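PDB 3IA7: CalG4 from Micromonospora echinospora, which is a GT-B-fold protein with two domains built round parallel sheets, the C-terminal one belonging to the erythromycin biosynthesis protein CIII-like family. Local coordinates for residues D157-A160 / V161-L165; F143-L146 / W147-N150; V345-P348 / D349-E352; L81-V84 / R85-A89. One frame throughout, in Å; residues are numbered along the deposited sequence.

Contact 1: residues D157-A160 / V161-L165; sequences DVEA and VHSVL
Val161 meets Val158 at the start of helix 159-170. Its CG2 lies 4.1 Å from CB of Val158, and the two side chains meet at a slant. The N of Val161 also makes a weak, bent bond to O of Val158. Buried Val161 leans further on Pro155 and on His80 of helix 75-98. His162 uses the same acceptor more directly: its N lies 2.8 Å from O of Val158, with an N-H...O angle of 174°. Its CB touches that oxygen too, but the imidazole turns off to meet Val178. This is the first turn of a helix with Val158 as N-cap. A valine cap has no polar side-chain atom, so what it offers the turn is its carbonyl. Ser163 comes next, and both of its donors reach Glu159. Its OG lies 3.2 Å from O of Glu159, and its N lies 3.0 Å from the same oxygen. The chi1 of 60° puts OG between N and the carbonyl carbon, close to the preceding turn. The Glu159 chain bends at chi2 (58°) and sets OE2 3.7 Å from CB of Ser163, a plain van der Waals contact. Val164 ends the run with CG2 resting 3.4 Å from O of Ala160.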
loop_
_atom_site.group_PDB
_atom_site.type_symbol
_atom_site.label_atom_id
_atom_site.label_comp_id
_atom_site.label_asym_id
_atom_site.label_seq_id
_atom_site.Cartn_x
_atom_site.Cartn_y
_atom_site.Cartn_z
ATOM N N ASP A 157 -18.542 26.596 -24.180
ATOM C CA ASP A 157 -18.799 27.937 -24.724
ATOM C C ASP A 157 -17.727 28.437 -25.692
ATOM O O ASP A 157 -17.783 29.585 -26.168
ATOM C CB ASP A 157 -18.965 28.921 -23.574
ATOM C CG ASP A 157 -20.294 28.734 -22.837
ATOM O OD1 ASP A 157 -21.273 28.338 -23.515
ATOM O OD2 ASP A 157 -20.358 28.976 -21.603
ATOM N N VAL A 158 -16.760 27.575 -25.992
ATOM C CA VAL A 158 -15.757 27.850 -27.023
ATOM C C VAL A 158 -16.168 27.164 -28.330
ATOM O O VAL A 158 -16.307 25.937 -28.384
ATOM C CB VAL A 158 -14.323 27.393 -26.572
ATOM C CG1 VAL A 158 -13.267 27.707 -27.660
ATOM C CG2 VAL A 158 -13.919 27.963 -25.200
ATOM N N GLU A 159 -16.350 27.966 -29.389
ATOM C CA GLU A 159 -16.833 27.506 -30.674
ATOM C C GLU A 159 -16.138 26.248 -31.259
ATOM O O GLU A 159 -16.827 25.318 -31.688
ATOM C CB GLU A 159 -16.801 28.654 -31.714
ATOM C CG GLU A 159 -17.034 28.192 -33.131
ATOM C CD GLU A 159 -18.355 27.481 -33.297
ATOM O OE1 GLU A 159 -19.324 27.837 -32.587
ATOM O OE2 GLU A 159 -18.426 26.573 -34.152
ATOM N N ALA A 160 -14.799 26.252 -31.296
ATOM C CA ALA A 160 -13.995 25.126 -31.832
ATOM C C ALA A 160 -14.256 23.797 -31.076
ATOM O O ALA A 160 -14.230 22.699 -31.674
ATOM C CB ALA A 160 -12.493 25.478 -31.773
ATOM N N VAL A 161 -14.474 23.902 -29.766
ATOM C CA VAL A 161 -14.716 22.753 -28.888
ATOM C C VAL A 161 -16.176 22.301 -28.988
ATOM O O VAL A 161 -16.467 21.123 -29.140
ATOM C CB VAL A 161 -14.371 23.082 -27.426
ATOM C CG1 VAL A 161 -14.591 21.867 -26.499
ATOM C CG2 VAL A 161 -12.921 23.578 -27.326
ATOM N N HIS A 162 -17.087 23.268 -28.888
ATOM C CA HIS A 162 -18.517 23.023 -28.956
ATOM C C HIS A 162 -18.883 22.274 -30.251
ATOM O O HIS A 162 -19.672 21.319 -30.208
ATOM C CB HIS A 162 -19.280 24.361 -28.859
ATOM C CG HIS A 162 -20.769 24.212 -28.907
ATOM N ND1 HIS A 162 -21.478 24.217 -30.094
ATOM C CD2 HIS A 162 -21.674 23.993 -27.922
ATOM C CE1 HIS A 162 -22.764 24.050 -29.832
ATOM N NE2 HIS A 162 -22.909 23.903 -28.521
ATOM N N SER A 163 -18.322 22.702 -31.392
ATOM C CA SER A 163 -18.708 22.106 -32.667
ATOM C C SER A 163 -18.266 20.636 -32.701
ATOM O O SER A 163 -19.022 19.761 -33.144
ATOM C CB SER A 163 -18.147 22.897 -33.861
ATOM O OG SER A 163 -16.730 22.943 -33.807
ATOM N N VAL A 164 -17.066 20.370 -32.190
ATOM C CA VAL A 164 -16.544 19.012 -32.164
ATOM C C VAL A 164 -17.427 18.166 -31.272
ATOM O O VAL A 164 -17.725 17.036 -31.580
ATOM C CB VAL A 164 -15.072 18.940 -31.655
ATOM C CG1 VAL A 164 -14.704 17.483 -31.312
ATOM C CG2 VAL A 164 -14.128 19.499 -32.731
ATOM N N LEU A 165 -17.800 18.704 -30.128
ATOM C CA LEU A 165 -18.593 17.959 -29.173
ATOM C C LEU A 165 -20.039 17.694 -29.581
ATOM O O LEU A 165 -20.547 16.574 -29.364
ATOM C CB LEU A 165 -18.483 18.587 -27.750
ATOM C CG LEU A 165 -17.123 18.377 -27.037
ATOM C CD1 LEU A 165 -17.145 19.085 -25.735
ATOM C CD2 LEU A 165 -16.708 16.897 -26.773
#

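Contact 2: residues F143-L146 / W147-N150; sequences FKEL and WKSN
The indole of Trp147 carries the backbone and CB of Phe143 on one face. O of Phe143 sits 3.2 Å above the ring plane of Trp147, toward the rim. On the same face, CB of Phe143 makes a CH-pi contact 4.0 Å from the centroid of the Trp147 six-membered ring. The Phe143 ring itself swings away, because its CG is anti to the carbonyl carbon (chi1 -74°), and it meets the indole only obliquely. His154 packs with Trp147 edge-to-face, and Gln152 and Pro155 also touch the indole. On another side of the same turns, Lys148 bends at chi3 (-46°), and its tail runs alongside Glu145. NZ of Lys148 forms a salt bridge with OE2 of Glu145 at 3.2 Å. It comes on the syn side but 33° out of the carboxylate plane. Lys144 sends its amine elsewhere, to a salt bridge with Asp183. O of Leu146 is gripped twice. Asn150 N lies 2.7 Å from it, nearly in line with the carbonyl, and Ser149 OG lies 2.7 Å from it at a much steeper angle. ND2 of Asn150 is held by Gln152. Aromatic packing four residues apart and a salt bridge three apart are familiar helix contacts. Here they occupy different sides of the short surface helix 142-150 in the N-terminal half of the GT-B fold.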
loop_
_atom_site.group_PDB
_atom_site.type_symbol
_atom_site.label_atom_id
_atom_site.label_comp_id
_atom_site.label_asym_id
_atom_site.label_seq_id
_atom_site.Cartn_x
_atom_site.Cartn_y
_atom_site.Cartn_z
ATOM N N PHE A 143 -13.839 22.723 -11.397
ATOM C CA PHE A 143 -13.465 23.215 -12.721
ATOM C C PHE A 143 -14.124 24.561 -13.082
ATOM O O PHE A 143 -13.461 25.506 -13.546
ATOM C CB PHE A 143 -13.757 22.144 -13.760
ATOM C CG PHE A 143 -12.770 21.007 -13.718
ATOM C CD1 PHE A 143 -11.468 21.190 -14.170
ATOM C CD2 PHE A 143 -13.139 19.758 -13.211
ATOM C CE1 PHE A 143 -10.549 20.147 -14.132
ATOM C CE2 PHE A 143 -12.228 18.707 -13.176
ATOM C CZ PHE A 143 -10.929 18.911 -13.637
ATOM N N LYS A 144 -15.412 24.675 -12.800
ATOM C CA LYS A 144 -16.082 25.934 -13.032
ATOM C C LYS A 144 -15.393 27.044 -12.209
ATOM O O LYS A 144 -15.271 28.160 -12.673
ATOM C CB LYS A 144 -17.550 25.810 -12.678
ATOM C CG LYS A 144 -18.325 25.020 -13.698
ATOM C CD LYS A 144 -19.815 24.979 -13.392
ATOM C CE LYS A 144 -20.483 24.211 -14.559
ATOM N NZ LYS A 144 -21.942 24.216 -14.392
ATOM N N GLU A 145 -14.929 26.736 -10.991
ATOM C CA GLU A 145 -14.275 27.766 -10.154
ATOM C C GLU A 145 -12.906 28.143 -10.726
ATOM O O GLU A 145 -12.504 29.304 -10.652
ATOM C CB GLU A 145 -14.126 27.333 -8.677
ATOM C CG GLU A 145 -15.438 27.111 -7.916
ATOM C CD GLU A 145 -16.417 28.277 -8.037
ATOM O OE1 GLU A 145 -16.161 29.337 -7.431
ATOM O OE2 GLU A 145 -17.449 28.142 -8.733
ATOM N N LEU A 146 -12.202 27.168 -11.287
ATOM C CA LEU A 146 -10.900 27.411 -11.897
ATOM C C LEU A 146 -10.993 28.281 -13.174
ATOM O O LEU A 146 -10.297 29.309 -13.299
ATOM C CB LEU A 146 -10.200 26.099 -12.220
ATOM C CG LEU A 146 -9.705 25.374 -10.953
ATOM C CD1 LEU A 146 -9.053 24.072 -11.397
ATOM C CD2 LEU A 146 -8.740 26.294 -10.125
ATOM N N TRP A 147 -11.861 27.865 -14.099
ATOM C CA TRP A 147 -12.148 28.651 -15.305
ATOM C C TRP A 147 -12.535 30.068 -14.893
ATOM O O TRP A 147 -12.041 31.068 -15.448
ATOM C CB TRP A 147 -13.232 27.956 -16.154
ATOM C CG TRP A 147 -12.792 26.634 -16.697
ATOM C CD1 TRP A 147 -11.531 26.300 -17.082
ATOM C CD2 TRP A 147 -13.602 25.444 -16.915
ATOM N NE1 TRP A 147 -11.494 24.984 -17.513
ATOM C CE2 TRP A 147 -12.750 24.444 -17.429
ATOM C CE3 TRP A 147 -14.958 25.140 -16.728
ATOM C CZ2 TRP A 147 -13.197 23.135 -17.746
ATOM C CZ3 TRP A 147 -15.414 23.832 -17.055
ATOM C CH2 TRP A 147 -14.516 22.847 -17.546
ATOM N N LYS A 148 -13.423 30.161 -13.909
ATOM C CA LYS A 148 -13.895 31.436 -13.423
ATOM C C LYS A 148 -12.721 32.324 -12.933
ATOM O O LYS A 148 -12.617 33.518 -13.292
ATOM C CB LYS A 148 -14.899 31.201 -12.286
ATOM C CG LYS A 148 -15.976 32.284 -12.082
ATOM C CD LYS A 148 -17.187 31.750 -11.267
ATOM C CE LYS A 148 -17.650 30.344 -11.790
ATOM N NZ LYS A 148 -18.872 29.740 -11.106
ATOM N N SER A 149 -11.858 31.727 -12.113
ATOM C CA SER A 149 -10.710 32.409 -11.519
ATOM C C SER A 149 -9.667 32.756 -12.576
ATOM O O SER A 149 -8.986 33.759 -12.444
ATOM C CB SER A 149 -10.085 31.559 -10.401
ATOM O OG SER A 149 -9.543 30.339 -10.917
ATOM N N ASN A 150 -9.555 31.925 -13.611
ATOM C CA ASN A 150 -8.710 32.222 -14.786
ATOM C C ASN A 150 -9.294 33.219 -15.802
ATOM O O ASN A 150 -8.591 33.651 -16.739
ATOM C CB ASN A 150 -8.340 30.923 -15.497
ATOM C CG ASN A 150 -7.384 30.089 -14.700
ATOM O OD1 ASN A 150 -6.594 30.630 -13.932
ATOM N ND2 ASN A 150 -7.425 28.764 -14.889
#

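Contact 3: residues V345-P348 / D349-E352; sequences VLRP and DQLE
With CG anti to its carbonyl carbon (chi1 -52°) and chi2 near 180°, Gln350 stretches back to Arg347. OE1 of Gln350 lies against CB of Arg347 at 3.2 Å. OE1 of Gln350 also takes the N-H of Arg347, with N at 2.6 Å, in the carbonyl plane and on a lone pair. In return, N of Gln350 donates to O of Arg347 at 2.8 Å, from above the carbonyl plane. This second bond closes a type I beta turn, with Pro348 and Asp349 at its corners. Leu351 packs against the turn: its CG lies 3.4 Å from O of Arg347, and its CD2 lies 4.2 Å from CB of Leu346. CD2 of Leu346 also touches O of Gln350 at 3.6 Å. That oxygen accepts from Ser355 in helix 353-365, where Leu346 also packs on Ala359. The turn thus joins strand 343-345 to this helix. Both polar backbone atoms of Arg347 are engaged by one residue. The bond to the Arg347 N-H needs the carbonyl end of the Gln350 amide, which fixes the amide's orientation.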
loop_
_atom_site.group_PDB
_atom_site.type_symbol
_atom_site.label_atom_id
_atom_site.label_comp_id
_atom_site.label_asym_id
_atom_site.label_seq_id
_atom_site.Cartn_x
_atom_site.Cartn_y
_atom_site.Cartn_z
ATOM N N VAL A 345 0.832 27.680 4.323
ATOM C CA VAL A 345 1.381 27.763 2.986
ATOM C C VAL A 345 2.581 28.710 2.986
ATOM O O VAL A 345 2.547 29.749 3.636
ATOM C CB VAL A 345 0.294 28.198 1.973
ATOM C CG1 VAL A 345 -0.234 29.619 2.261
ATOM C CG2 VAL A 345 0.802 28.093 0.535
ATOM N N LEU A 346 3.651 28.329 2.282
ATOM C CA LEU A 346 4.758 29.250 2.022
ATOM C C LEU A 346 4.717 29.677 0.565
ATOM O O LEU A 346 4.471 28.852 -0.317
ATOM C CB LEU A 346 6.104 28.594 2.300
ATOM C CG LEU A 346 6.512 28.330 3.768
ATOM C CD1 LEU A 346 7.683 27.400 3.808
ATOM C CD2 LEU A 346 6.866 29.637 4.426
ATOM N N ARG A 347 4.958 30.956 0.320
ATOM C CA ARG A 347 5.115 31.436 -1.069
ATOM C C ARG A 347 6.554 31.356 -1.562
ATOM O O ARG A 347 7.466 31.183 -0.754
ATOM C CB ARG A 347 4.552 32.856 -1.261
ATOM C CG ARG A 347 3.052 32.976 -0.946
ATOM C CD ARG A 347 2.180 31.916 -1.643
ATOM N NE ARG A 347 0.788 31.990 -1.195
ATOM C CZ ARG A 347 -0.232 31.309 -1.724
ATOM N NH1 ARG A 347 -0.044 30.490 -2.762
ATOM N NH2 ARG A 347 -1.453 31.456 -1.214
ATOM N N PRO A 348 6.752 31.460 -2.899
ATOM C CA PRO A 348 8.080 31.514 -3.500
ATOM C C PRO A 348 9.038 32.490 -2.810
ATOM O O PRO A 348 10.212 32.150 -2.646
ATOM C CB PRO A 348 7.785 31.976 -4.937
ATOM C CG PRO A 348 6.485 31.359 -5.232
ATOM C CD PRO A 348 5.702 31.502 -3.946
ATOM N N ASP A 349 8.573 33.673 -2.400
ATOM C CA ASP A 349 9.482 34.595 -1.702
ATOM C C ASP A 349 9.753 34.242 -0.237
ATOM O O ASP A 349 10.539 34.893 0.429
ATOM C CB ASP A 349 9.144 36.091 -1.875
ATOM C CG ASP A 349 7.638 36.408 -1.932
ATOM O OD1 ASP A 349 6.751 35.569 -1.658
ATOM O OD2 ASP A 349 7.345 37.573 -2.291
ATOM N N GLN A 350 9.137 33.174 0.245
ATOM C CA GLN A 350 9.205 32.834 1.655
ATOM C C GLN A 350 10.041 31.576 1.905
ATOM O O GLN A 350 9.839 30.883 2.884
ATOM C CB GLN A 350 7.779 32.734 2.222
ATOM C CG GLN A 350 6.963 33.994 1.901
ATOM C CD GLN A 350 5.483 33.961 2.272
ATOM O OE1 GLN A 350 4.769 33.015 1.970
ATOM N NE2 GLN A 350 5.011 35.054 2.889
ATOM N N LEU A 351 10.996 31.301 1.014
ATOM C CA LEU A 351 11.737 30.029 1.012
ATOM C C LEU A 351 13.220 30.095 1.416
ATOM O O LEU A 351 13.979 29.164 1.127
ATOM C CB LEU A 351 11.650 29.381 -0.374
ATOM C CG LEU A 351 10.247 29.162 -0.933
ATOM C CD1 LEU A 351 10.340 28.736 -2.425
ATOM C CD2 LEU A 351 9.506 28.159 -0.050
ATOM N N GLU A 352 13.638 31.192 2.047
ATOM C CA GLU A 352 14.961 31.250 2.666
ATOM C C GLU A 352 15.003 30.207 3.796
ATOM O O GLU A 352 13.964 29.936 4.414
ATOM C CB GLU A 352 15.239 32.663 3.197
ATOM C CG GLU A 352 15.149 33.765 2.120
ATOM C CD GLU A 352 16.458 34.036 1.388
ATOM O OE1 GLU A 352 16.867 35.228 1.343
ATOM O OE2 GLU A 352 17.077 33.081 0.844
#

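Contact 4: residues L81-V84 / R85-A89; sequences LVYV and RENVA
O of Tyr83 is gripped twice by Asn87, once by its ND2 and once by its backbone N. Each lies 3.0 Å from the oxygen, and the two come from opposite faces of the carbonyl plane. The ND2 bond is almost straight at 177°, and O of Tyr83 lies in the plane of the Asn87 amide. The same ND2 sits 3.5 Å above the Tyr83 ring, over its centre, with ring and amide planes 58° apart. Tyr83 has its CG anti to the backbone N (chi1 174°), which holds the ring out beside the helix, where the Asn87 amide reaches back over its face. Phe111 meets this ring edge-to-face. On another side of helix 75-98, Arg85 bends at chi3 and folds back over the preceding turn. O of Leu81 and CA of Val82 lie over one face of its guanidinium. NH2 of Arg85 is 3.5 Å from CB of Val82, and NH1 is 3.8 Å from CB of Leu81. Its NE is bound by Glu60. Val84 and Val88 meet loosely, CG1 to CG2 at 4.4 Å. The buried carboxylate of Glu86 takes bonds from Ser59, Tyr57 and the N of Glu60, tying the helix to residues 57-60. Asn87 OD1 accepts from the N of Ala115. With a donor and an acceptor task at its two ends, the Asn87 amide is fixed in rotation and links two helices.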
loop_
_atom_site.group_PDB
_atom_site.type_symbol
_atom_site.label_atom_id
_atom_site.label_comp_id
_atom_site.label_asym_id
_atom_site.label_seq_id
_atom_site.Cartn_x
_atom_site.Cartn_y
_atom_site.Cartn_z
ATOM N N LEU A 81 -8.966 21.158 -26.850
ATOM C CA LEU A 81 -9.057 20.214 -27.986
ATOM C C LEU A 81 -8.261 18.939 -27.738
ATOM O O LEU A 81 -8.710 17.839 -28.129
ATOM C CB LEU A 81 -8.675 20.859 -29.345
ATOM C CG LEU A 81 -9.661 21.958 -29.804
ATOM C CD1 LEU A 81 -9.096 22.662 -31.035
ATOM C CD2 LEU A 81 -11.052 21.406 -30.092
ATOM N N VAL A 82 -7.110 19.062 -27.069
ATOM C CA VAL A 82 -6.317 17.862 -26.776
ATOM C C VAL A 82 -7.058 17.002 -25.750
ATOM O O VAL A 82 -6.950 15.792 -25.798
ATOM C CB VAL A 82 -4.812 18.131 -26.343
ATOM C CG1 VAL A 82 -4.702 18.797 -24.994
ATOM C CG2 VAL A 82 -4.053 16.813 -26.293
ATOM N N TYR A 83 -7.793 17.640 -24.849
ATOM C CA TYR A 83 -8.612 16.933 -23.841
ATOM C C TYR A 83 -9.660 16.065 -24.559
ATOM O O TYR A 83 -9.857 14.868 -24.234
ATOM C CB TYR A 83 -9.299 17.968 -22.926
ATOM C CG TYR A 83 -10.276 17.369 -21.937
ATOM C CD1 TYR A 83 -9.813 16.741 -20.762
ATOM C CD2 TYR A 83 -11.665 17.395 -22.175
ATOM C CE1 TYR A 83 -10.724 16.180 -19.843
ATOM C CE2 TYR A 83 -12.568 16.836 -21.267
ATOM C CZ TYR A 83 -12.085 16.232 -20.112
ATOM O OH TYR A 83 -12.943 15.673 -19.194
ATOM N N VAL A 84 -10.350 16.689 -25.513
ATOM C CA VAL A 84 -11.340 15.976 -26.325
ATOM C C VAL A 84 -10.700 14.829 -27.131
ATOM O O VAL A 84 -11.236 13.706 -27.115
ATOM C CB VAL A 84 -12.194 16.928 -27.208
ATOM C CG1 VAL A 84 -13.152 16.114 -28.086
ATOM C CG2 VAL A 84 -13.012 17.902 -26.304
ATOM N N ARG A 85 -9.580 15.093 -27.802
ATOM C CA ARG A 85 -8.877 14.049 -28.548
ATOM C C ARG A 85 -8.470 12.879 -27.662
ATOM O O ARG A 85 -8.577 11.725 -28.079
ATOM C CB ARG A 85 -7.656 14.567 -29.301
ATOM C CG ARG A 85 -7.968 15.515 -30.476
ATOM C CD ARG A 85 -6.755 15.717 -31.369
ATOM N NE ARG A 85 -5.609 16.289 -30.663
ATOM C CZ ARG A 85 -5.390 17.595 -30.511
ATOM N NH1 ARG A 85 -6.240 18.484 -31.022
ATOM N NH2 ARG A 85 -4.312 18.014 -29.849
ATOM N N GLU A 86 -8.006 13.169 -26.452
ATOM C CA GLU A 86 -7.608 12.115 -25.508
ATOM C C GLU A 86 -8.812 11.263 -25.089
ATOM O O GLU A 86 -8.702 10.013 -25.025
ATOM C CB GLU A 86 -6.978 12.749 -24.236
ATOM C CG GLU A 86 -6.310 11.694 -23.293
ATOM C CD GLU A 86 -4.978 11.165 -23.809
ATOM O OE1 GLU A 86 -4.685 11.272 -25.019
ATOM O OE2 GLU A 86 -4.214 10.612 -22.985
ATOM N N ASN A 87 -9.948 11.922 -24.796
ATOM C CA ASN A 87 -11.202 11.173 -24.568
ATOM C C ASN A 87 -11.512 10.256 -25.771
ATOM O O ASN A 87 -11.855 9.086 -25.594
ATOM C CB ASN A 87 -12.357 12.140 -24.334
ATOM C CG ASN A 87 -12.496 12.502 -22.866
ATOM O OD1 ASN A 87 -13.256 11.860 -22.166
ATOM N ND2 ASN A 87 -11.691 13.472 -22.375
ATOM N N VAL A 88 -11.424 10.818 -26.975
ATOM C CA VAL A 88 -11.692 10.042 -28.212
ATOM C C VAL A 88 -10.701 8.853 -28.412
ATOM O O VAL A 88 -11.087 7.753 -28.861
ATOM C CB VAL A 88 -11.724 10.960 -29.471
ATOM C CG1 VAL A 88 -11.791 10.143 -30.769
ATOM C CG2 VAL A 88 -12.948 11.910 -29.417
ATOM N N ALA A 89 -9.437 9.071 -28.077
ATOM C CA ALA A 89 -8.421 8.010 -28.153
ATOM C C ALA A 89 -8.830 6.793 -27.305
ATOM O O ALA A 89 -8.749 5.654 -27.770
ATOM C CB ALA A 89 -7.038 8.556 -27.734
#

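How the contacts relate
From the N terminus the order is contact 4 in helix 75-98, contact 2 in helix 142-150, contact 1 at the start of helix 159-170, and contact 3 in the second domain. All are local and in series, so none nests in or crosses another. Three lie within helices or at a helix start; contact 3 closes a turn between strand 343-345 and helix 353-365. Contacts 1 and 4 touch, with Val164 CG1 3.8 Å from Val84 CG1, and so pack helix 159-170 on helix 75-98. Contact 2 approaches contact 1 to about 8 Å between nearest atoms. Contact 3 stands apart, its centre about 40 Å from that of contact 1.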